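Local coordinates for protein PKS (Streptomyces albus, PDB 4OQJ) that probably catalyses decarboxylative condensation of acyl chains as a ketosynthase of the polyketide synthase that makes the antibiotic oxazolomycin, at residues 609-614 and 680-685; 503-508 and 687-692. One frame throughout, in Å; residues are numbered along the deposited sequence.

Contact 1 (609-614 and 680-685); sequences AGWGST and WTVFHQ
Phe683 drives the edge of its ring into the face of Trp611, and a water bridges the indole N-H to the neighbouring helix beside it. The pair is a T-shaped stack: the planes stand at 77°, and CD1 of Phe683 sits over the indole, 3.7 Å from CD2 of Trp611. Phe683 CG lies anti to the backbone N (chi1 -174°), which turns the ring so that its CD1 edge comes over the indole face. The rim of the same indole faces Val682, whose CG1 also rests 3.5 Å from the carbonyl O of Gly610. Water 1 lies in the indole plane, accepts from NE1 of Trp611 at 3.1 Å and donates to the backbone O of Val682 at 2.8 Å.

Trp611 follows directly on helix 594-610, which ends in a Schellman motif with Gly612, at positive phi, as its C' residue. Leu664 and Ile668 of helix 660-673 also touch Trp611, while Leu665 and Ile668 touch Phe683, so three helices meet at this aromatic junction.

Between the two segments the side chains meet through apolar groups and water makes the polar link, while backbone hydrogen bonds of Trp611 with Asp679 lie just beside. The water gives the indole N-H an acceptor and Val682 O, already bonded to Gln685 N, a second donor; with the overlying ring edge it would limit rotation of the indole.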
loop_
_atom_site.group_PDB
_atom_site.type_symbol
_atom_site.label_atom_id
_atom_site.label_comp_id
_atom_site.label_asym_id
_atom_site.label_seq_id
_atom_site.Cartn_x
_atom_site.Cartn_y
_atom_site.Cartn_z
ATOM N N ALA A 609 -0.512 -19.767 -41.563
ATOM C CA ALA A 609 0.310 -20.462 -40.571
ATOM C C ALA A 609 1.163 -19.463 -39.805
ATOM O O ALA A 609 1.244 -19.521 -38.573
ATOM C CB ALA A 609 1.187 -21.512 -41.232
ATOM N N GLY A 610 1.780 -18.542 -40.544
ATOM C CA GLY A 610 2.562 -17.464 -39.954
ATOM C C GLY A 610 1.759 -16.570 -39.015
ATOM O O GLY A 610 2.321 -15.907 -38.141
ATOM N N TRP A 611 0.443 -16.546 -39.192
ATOM C CA TRP A 611 -0.440 -15.766 -38.324
ATOM C C TRP A 611 -1.012 -16.629 -37.205
ATOM O O TRP A 611 -1.919 -16.208 -36.476
ATOM C CB TRP A 611 -1.562 -15.139 -39.151
ATOM C CG TRP A 611 -1.087 -14.031 -40.034
ATOM C CD1 TRP A 611 -0.065 -13.159 -39.785
ATOM C CD2 TRP A 611 -1.603 -13.686 -41.316
ATOM N NE1 TRP A 611 0.081 -12.288 -40.837
ATOM C CE2 TRP A 611 -0.856 -12.587 -41.790
ATOM C CE3 TRP A 611 -2.627 -14.202 -42.121
ATOM C CZ2 TRP A 611 -1.095 -11.996 -43.029
ATOM C CZ3 TRP A 611 -2.865 -13.612 -43.346
ATOM C CH2 TRP A 611 -2.105 -12.517 -43.785
ATOM N N GLY A 612 -0.480 -17.843 -37.085
ATOM C CA GLY A 612 -0.797 -18.719 -35.977
ATOM C C GLY A 612 -1.818 -19.806 -36.235
ATOM O O GLY A 612 -2.119 -20.597 -35.340
ATOM N N SER A 613 -2.356 -19.868 -37.446
ATOM C CA SER A 613 -3.363 -20.877 -37.748
ATOM C C SER A 613 -2.801 -22.266 -37.528
ATOM O O SER A 613 -1.651 -22.540 -37.886
ATOM C CB SER A 613 -3.854 -20.768 -39.189
ATOM O OG SER A 613 -4.720 -21.853 -39.488
ATOM N N THR A 614 -3.622 -23.145 -36.962
ATOM C CA THR A 614 -3.224 -24.534 -36.773
ATOM C C THR A 614 -4.224 -25.463 -37.465
ATOM O O THR A 614 -4.204 -26.675 -37.256
ATOM C CB THR A 614 -3.087 -24.882 -35.267
ATOM O OG1 THR A 614 -4.291 -24.556 -34.558
ATOM C CG2 THR A 614 -1.930 -24.105 -34.656
ATOM N N TRP A 680 -2.866 -12.479 -32.970
ATOM C CA TRP A 680 -3.239 -11.153 -33.442
ATOM C C TRP A 680 -2.094 -10.156 -33.313
ATOM O O TRP A 680 -2.063 -9.162 -34.031
ATOM C CB TRP A 680 -4.463 -10.664 -32.688
ATOM C CG TRP A 680 -5.663 -11.442 -33.036
ATOM C CD1 TRP A 680 -6.329 -12.310 -32.234
ATOM C CD2 TRP A 680 -6.351 -11.443 -34.299
ATOM N NE1 TRP A 680 -7.400 -12.844 -32.907
ATOM C CE2 TRP A 680 -7.433 -12.333 -34.181
ATOM C CE3 TRP A 680 -6.155 -10.778 -35.517
ATOM C CZ2 TRP A 680 -8.318 -12.586 -35.236
ATOM C CZ3 TRP A 680 -7.039 -11.024 -36.565
ATOM C CH2 TRP A 680 -8.101 -11.923 -36.416
ATOM N N THR A 681 -1.145 -10.427 -32.420
ATOM C CA THR A 681 0.031 -9.573 -32.307
ATOM C C THR A 681 0.865 -9.673 -33.566
ATOM O O THR A 681 1.278 -8.654 -34.135
ATOM C CB THR A 681 0.888 -9.929 -31.078
ATOM O OG1 THR A 681 0.130 -9.658 -29.902
ATOM C CG2 THR A 681 2.159 -9.090 -31.040
ATOM N N VAL A 682 1.096 -10.896 -34.029
ATOM C CA VAL A 682 1.829 -11.076 -35.277
ATOM C C VAL A 682 1.018 -10.518 -36.447
ATOM O O VAL A 682 1.559 -9.894 -37.362
ATOM C CB VAL A 682 2.162 -12.560 -35.543
ATOM C CG1 VAL A 682 2.888 -12.711 -36.879
ATOM C CG2 VAL A 682 3.020 -13.117 -34.418
ATOM N N PHE A 683 -0.287 -10.751 -36.426
ATOM C CA PHE A 683 -1.141 -10.284 -37.506
ATOM C C PHE A 683 -1.047 -8.768 -37.723
ATOM O O PHE A 683 -1.065 -8.302 -38.865
ATOM C CB PHE A 683 -2.587 -10.666 -37.222
ATOM C CG PHE A 683 -3.519 -10.350 -38.340
ATOM C CD1 PHE A 683 -3.513 -11.119 -39.497
ATOM C CD2 PHE A 683 -4.401 -9.293 -38.243
ATOM C CE1 PHE A 683 -4.374 -10.836 -40.535
ATOM C CE2 PHE A 683 -5.273 -9.002 -39.287
ATOM C CZ PHE A 683 -5.257 -9.778 -40.428
ATOM N N HIS A 684 -0.959 -8.010 -36.627
ATOM C CA HIS A 684 -0.931 -6.538 -36.687
ATOM C C HIS A 684 0.484 -5.934 -36.627
ATOM O O HIS A 684 0.632 -4.713 -36.615
ATOM C CB HIS A 684 -1.790 -5.963 -35.553
ATOM C CG HIS A 684 -3.259 -6.137 -35.772
ATOM N ND1 HIS A 684 -3.962 -5.414 -36.716
ATOM C CD2 HIS A 684 -4.159 -6.972 -35.200
ATOM C CE1 HIS A 684 -5.229 -5.787 -36.702
ATOM N NE2 HIS A 684 -5.373 -6.737 -35.793
ATOM N N GLN A 685 1.505 -6.791 -36.601
ATOM C CA GLN A 685 2.924 -6.384 -36.601
ATOM C C GLN A 685 3.290 -5.185 -37.475
ATOM O O GLN A 685 3.822 -4.185 -36.992
ATOM C CB GLN A 685 3.791 -7.545 -37.084
ATOM C CG GLN A 685 4.580 -8.245 -36.029
ATOM C CD GLN A 685 5.260 -9.491 -36.573
ATOM O OE1 GLN A 685 5.323 -9.702 -37.790
ATOM N NE2 GLN A 685 5.767 -10.326 -35.676
HETATM O O HOH W 1 2.043 -10.052 -40.152
#

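Contact 2 (503-508 and 687-692); sequences LALGRR and EPVRRV
Leu505 and Val689 meet tip to tip, CD1 of the leucine standing 3.9 Å from CG1 of the valine and almost equally near its CG2, so that one methyl faces the fork of the other side chain. Beside this pair the guanidinium of Arg691 approaches the root of the leucine, its NH2 lying 4.0 Å from CB of Leu505. That same NH2 reaches the backbone of Leu505 through water 2, which lies in the guanidinium plane, accepts from NH2 of Arg691 at 3.1 Å and donates to O of Leu505 at 2.7 Å. The arginine chain is extended from CG to NE (chi2 169°, chi3 171°), which carries its charged end across to the terminus of helix 496-505.

Further out, NE of Arg691 bonds to O of Gly122, fixing the guanidinium from outside the two segments. Just beyond the helix, NH1 of Arg507 donates to O of Gly506 at 2.9 Å, from above the carbonyl plane, and also bonds to O of Glu119. The chain 687-692, without regular secondary structure, is held along the helix by Gln501, whose side chain bonds to N of Arg690 and O of Pro688, and by Thr502, whose OG1 bonds to N of Val692.

Arg691 therefore works here as a hydrogen-bond donor to carbonyls, one direct and one through water; its positive charge near the C-terminal end of a helix would probably be electrostatically favourable.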
loop_
_atom_site.group_PDB
_atom_site.type_symbol
_atom_site.label_atom_id
_atom_site.label_comp_id
_atom_site.label_asym_id
_atom_site.label_seq_id
_atom_site.Cartn_x
_atom_site.Cartn_y
_atom_site.Cartn_z
ATOM N N LEU A 503 -10.206 -4.417 -30.922
ATOM C CA LEU A 503 -11.047 -5.589 -30.735
ATOM C C LEU A 503 -10.235 -6.889 -30.745
ATOM O O LEU A 503 -10.551 -7.818 -30.006
ATOM C CB LEU A 503 -12.115 -5.635 -31.814
ATOM C CG LEU A 503 -13.272 -4.630 -31.719
ATOM C CD1 LEU A 503 -14.104 -4.699 -32.991
ATOM C CD2 LEU A 503 -14.149 -4.895 -30.504
ATOM N N ALA A 504 -9.211 -6.950 -31.600
ATOM C CA ALA A 504 -8.403 -8.147 -31.779
ATOM C C ALA A 504 -7.395 -8.335 -30.656
ATOM O O ALA A 504 -7.131 -9.459 -30.239
ATOM C CB ALA A 504 -7.661 -8.092 -33.134
ATOM N N LEU A 505 -6.827 -7.225 -30.186
ATOM C CA LEU A 505 -5.724 -7.255 -29.229
ATOM C C LEU A 505 -6.161 -6.958 -27.806
ATOM O O LEU A 505 -5.476 -7.322 -26.855
ATOM C CB LEU A 505 -4.653 -6.244 -29.631
ATOM C CG LEU A 505 -3.961 -6.481 -30.978
ATOM C CD1 LEU A 505 -3.238 -5.214 -31.383
ATOM C CD2 LEU A 505 -2.991 -7.659 -30.908
ATOM N N GLY A 506 -7.317 -6.326 -27.659
ATOM C CA GLY A 506 -7.689 -5.704 -26.396
ATOM C C GLY A 506 -8.942 -6.256 -25.764
ATOM O O GLY A 506 -9.518 -5.622 -24.879
ATOM N N ARG A 507 -9.348 -7.449 -26.196
ATOM C CA ARG A 507 -10.562 -8.088 -25.688
ATOM C C ARG A 507 -10.266 -9.541 -25.338
ATOM O O ARG A 507 -9.526 -10.211 -26.052
ATOM C CB ARG A 507 -11.682 -8.000 -26.726
ATOM C CG ARG A 507 -12.220 -6.593 -26.936
ATOM C CD ARG A 507 -13.046 -6.170 -25.733
ATOM N NE ARG A 507 -13.617 -4.826 -25.827
ATOM C CZ ARG A 507 -12.934 -3.703 -25.623
ATOM N NH1 ARG A 507 -11.629 -3.747 -25.364
ATOM N NH2 ARG A 507 -13.555 -2.532 -25.688
ATOM N N ARG A 508 -10.827 -10.034 -24.239
ATOM C CA ARG A 508 -10.598 -11.421 -23.855
ATOM C C ARG A 508 -11.061 -12.370 -24.976
ATOM O O ARG A 508 -12.098 -12.146 -25.584
ATOM C CB ARG A 508 -11.329 -11.751 -22.560
ATOM C CG ARG A 508 -11.021 -13.153 -22.057
ATOM C CD ARG A 508 -11.583 -13.390 -20.679
ATOM N NE ARG A 508 -10.761 -12.775 -19.637
ATOM C CZ ARG A 508 -10.860 -13.078 -18.349
ATOM N NH1 ARG A 508 -11.747 -13.976 -17.940
ATOM N NH2 ARG A 508 -10.070 -12.492 -17.473
ATOM N N GLU A 687 2.151 -2.676 -38.731
ATOM C CA GLU A 687 1.468 -1.393 -38.671
ATOM C C GLU A 687 1.475 -0.825 -37.257
ATOM O O GLU A 687 1.603 -1.566 -36.286
ATOM C CB GLU A 687 0.028 -1.526 -39.184
ATOM C CG GLU A 687 -0.765 -2.690 -38.592
ATOM C CD GLU A 687 -2.152 -2.823 -39.209
ATOM O OE1 GLU A 687 -2.523 -1.958 -40.036
ATOM O OE2 GLU A 687 -2.867 -3.789 -38.873
ATOM N N PRO A 688 1.378 0.508 -37.142
ATOM C CA PRO A 688 1.203 1.111 -35.822
ATOM C C PRO A 688 -0.189 0.820 -35.274
ATOM O O PRO A 688 -1.185 1.012 -35.966
ATOM C CB PRO A 688 1.393 2.605 -36.089
ATOM C CG PRO A 688 1.000 2.781 -37.510
ATOM C CD PRO A 688 1.433 1.524 -38.207
ATOM N N VAL A 689 -0.239 0.335 -34.041
ATOM C CA VAL A 689 -1.496 0.030 -33.376
ATOM C C VAL A 689 -1.985 1.263 -32.611
ATOM O O VAL A 689 -1.193 1.950 -31.975
ATOM C CB VAL A 689 -1.321 -1.161 -32.414
ATOM C CG1 VAL A 689 -2.566 -1.375 -31.577
ATOM C CG2 VAL A 689 -0.958 -2.418 -33.198
ATOM N N ARG A 690 -3.280 1.547 -32.698
ATOM C CA ARG A 690 -3.895 2.596 -31.894
ATOM C C ARG A 690 -5.072 2.021 -31.116
ATOM O O ARG A 690 -6.072 1.624 -31.704
ATOM C CB ARG A 690 -4.369 3.750 -32.775
ATOM C CG ARG A 690 -3.262 4.468 -33.504
ATOM C CD ARG A 690 -2.543 5.453 -32.603
ATOM N NE ARG A 690 -1.559 6.225 -33.356
ATOM C CZ ARG A 690 -0.338 5.791 -33.659
ATOM N NH1 ARG A 690 0.481 6.567 -34.356
ATOM N NH2 ARG A 690 0.070 4.586 -33.271
ATOM N N ARG A 691 -4.939 1.949 -29.798
ATOM C CA ARG A 691 -6.022 1.462 -28.950
ATOM C C ARG A 691 -7.014 2.578 -28.639
ATOM O O ARG A 691 -6.610 3.681 -28.267
ATOM C CB ARG A 691 -5.455 0.888 -27.649
ATOM C CG ARG A 691 -4.812 -0.445 -27.851
ATOM C CD ARG A 691 -4.045 -0.862 -26.641
ATOM N NE ARG A 691 -3.597 -2.241 -26.747
ATOM C CZ ARG A 691 -2.533 -2.633 -27.439
ATOM N NH1 ARG A 691 -1.802 -1.755 -28.116
ATOM N NH2 ARG A 691 -2.211 -3.914 -27.458
ATOM N N VAL A 692 -8.309 2.296 -28.775
ATOM C CA VAL A 692 -9.332 3.331 -28.559
ATOM C C VAL A 692 -10.474 2.791 -27.707
ATOM O O VAL A 692 -10.749 1.583 -27.734
ATOM C CB VAL A 692 -9.900 3.859 -29.895
ATOM C CG1 VAL A 692 -8.795 4.486 -30.737
ATOM C CG2 VAL A 692 -10.577 2.732 -30.694
HETATM O O HOH W 2 -3.516 -6.052 -25.585
HETATM O O HOH W 3 -11.753 -0.201 -25.871
#

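In the fold
Both contacts are surface contacts, yet contact 2 lies about 14 Å and contact 1 about 26 Å from the chain centre, measured centre to centre. Their own centres are 14 Å apart, and helix 680-684 joins them: Trp680 C packs against Leu505 CD2 at 3.6 Å, and His684 NE2 against Ala504 CB at 3.8 Å. Along the chain, the pairing of 503-508 with 687-692 encloses that of 609-614 with 680-685. Contact 1 fastens one helix end to another through aromatic packing, whereas contact 2 lays an irregular chain against a helix end with aliphatic tips and the guanidinium of one arginine, Arg691. In each, water supplies a polar link between the segments.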